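Local coordinates for 3-oxoacyl-[acyl-carrier-protein] synthase 3 (Micrococcus luteus NCTC 2665, PDB 4EWP) that probably catalyses the first condensation of fatty acid synthesis, joining the acetyl group of acetyl-CoA to malonyl-ACP with release of carbon dioxide and CoA, at residues 250-253 / 254-258. Numbering follows the deposited sequence.
Sequences SMAK and VAREA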
loop_
_atom_site.group_PDB
_atom_site.type_symbol
_atom_site.label_atom_id
_atom_site.label_comp_id
_atom_site.label_asym_id
_atom_site.label_seq_id
_atom_site.Cartn_x
_atom_site.Cartn_y
_atom_site.Cartn_z
ATOM N N SER A 250 -14.546 -19.280 8.985
ATOM C CA SER A 250 -14.656 -17.858 9.279
ATOM C C SER A 250 -15.076 -17.054 8.045
ATOM O O SER A 250 -15.989 -16.226 8.104
ATOM C CB SER A 250 -13.344 -17.323 9.856
ATOM O OG SER A 250 -13.237 -17.682 11.221
ATOM N N MET A 251 -14.411 -17.307 6.927
ATOM C CA MET A 251 -14.741 -16.632 5.691
ATOM C C MET A 251 -16.151 -16.961 5.202
ATOM O O MET A 251 -16.772 -16.156 4.522
ATOM C CB MET A 251 -13.692 -16.921 4.623
ATOM C CG MET A 251 -12.322 -16.313 4.958
ATOM S SD MET A 251 -12.321 -14.512 5.202
ATOM C CE MET A 251 -12.481 -14.340 6.979
ATOM N N ALA A 252 -16.677 -18.121 5.560
ATOM C CA ALA A 252 -18.035 -18.430 5.141
ATOM C C ALA A 252 -19.001 -17.419 5.760
ATOM O O ALA A 252 -19.990 -17.044 5.144
ATOM C CB ALA A 252 -18.418 -19.858 5.488
ATOM N N LYS A 253 -18.698 -16.950 6.961
ATOM C CA LYS A 253 -19.547 -15.956 7.618
ATOM C C LYS A 253 -19.413 -14.619 6.902
ATOM O O LYS A 253 -20.396 -13.898 6.727
ATOM C CB LYS A 253 -19.176 -15.807 9.096
ATOM C CG LYS A 253 -19.120 -17.137 9.841
ATOM C CD LYS A 253 -18.893 -16.947 11.338
ATOM C CE LYS A 253 -18.757 -18.286 12.044
ATOM N NZ LYS A 253 -18.730 -18.119 13.520
ATOM N N VAL A 254 -18.190 -14.298 6.486
ATOM C CA VAL A 254 -17.945 -13.079 5.726
ATOM C C VAL A 254 -18.740 -13.128 4.409
ATOM O O VAL A 254 -19.430 -12.172 4.037
ATOM C CB VAL A 254 -16.433 -12.882 5.444
ATOM C CG1 VAL A 254 -16.188 -11.670 4.526
ATOM C CG2 VAL A 254 -15.652 -12.743 6.756
ATOM N N ALA A 255 -18.662 -14.253 3.713
ATOM C CA ALA A 255 -19.386 -14.385 2.450
ATOM C C ALA A 255 -20.898 -14.213 2.638
ATOM O O ALA A 255 -21.562 -13.517 1.865
ATOM C CB ALA A 255 -19.069 -15.721 1.794
ATOM N N ARG A 256 -21.453 -14.844 3.663
ATOM C CA ARG A 256 -22.885 -14.703 3.910
ATOM C C ARG A 256 -23.201 -13.252 4.257
ATOM O O ARG A 256 -24.226 -12.706 3.844
ATOM C CB ARG A 256 -23.381 -15.667 4.998
ATOM C CG ARG A 256 -23.463 -17.128 4.513
ATOM C CD ARG A 256 -24.057 -18.085 5.564
ATOM N NE ARG A 256 -23.167 -18.238 6.715
ATOM C CZ ARG A 256 -22.491 -19.347 7.010
ATOM N NH1 ARG A 256 -22.611 -20.438 6.249
ATOM N NH2 ARG A 256 -21.704 -19.366 8.081
ATOM N N GLU A 257 -22.305 -12.615 4.999
ATOM C CA GLU A 257 -22.492 -11.216 5.309
ATOM C C GLU A 257 -22.466 -10.360 4.024
ATOM O O GLU A 257 -23.298 -9.471 3.847
ATOM C CB GLU A 257 -21.435 -10.765 6.307
ATOM C CG GLU A 257 -21.810 -9.523 7.089
ATOM C CD GLU A 257 -20.789 -9.197 8.166
ATOM O OE1 GLU A 257 -20.245 -10.156 8.774
ATOM O OE2 GLU A 257 -20.533 -7.989 8.390
ATOM N N ALA A 258 -21.518 -10.641 3.129
ATOM C CA ALA A 258 -21.423 -9.920 1.863
ATOM C C ALA A 258 -22.702 -10.119 1.035
ATOM O O ALA A 258 -23.300 -9.163 0.546
ATOM C CB ALA A 258 -20.167 -10.356 1.077
#
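Two successive turns of the amphipathic helix 240-262 meet here, with Met251 packing against Val254 on the buried side and Arg256 folding back over the Ala252 carbonyl and beside Lys253 on the outer side. The backbone makes the i to i+4 ladder of an alpha-helix. Ala255 N donates to Met251 O at 2.8 Å, and Arg256 N and Glu257 N likewise donate to Ala252 O and Lys253 O. The Val254 N to Ser250 O bond, at 3.3 Å, is weak.

The Met251 and Val254 side chains run side by side in the same direction. Bends at chi2 (-58°) and chi3 (95°) curl the thioether so that its methyl, Met251 CE, rests on Val254 CG2 at 3.6 Å, with SD slightly farther from that same methyl. In the thiolase fold, this helix covers one face of the C-terminal five-stranded sheet. Met251 and Val254 both reach Tyr342 on strand 341-348, Val254 and Ala255 touch Ile334 on strand 330-337, and Phe285 of helix 279-288 closes on Met251 and Ala255. The Met251 side chain is about 8 Å from that of His275, a predicted active-site residue, consistent with packing near the active site.

On the exposed side, Arg256 CG sits 3.5 Å from Ala252 O. A bend at chi3 (-68°) turns the guanidinium back along the helix, setting one of its faces over that oxygen, which lies off-centre toward the rim. Arg256 NH2 approaches Lys253 CG obliquely at 3.8 Å. Lys253 itself extends beyond CG, keeping Lys253 NZ 6.3 Å from Arg256 NH2, a separation that should temper the repulsion between the two positive charges.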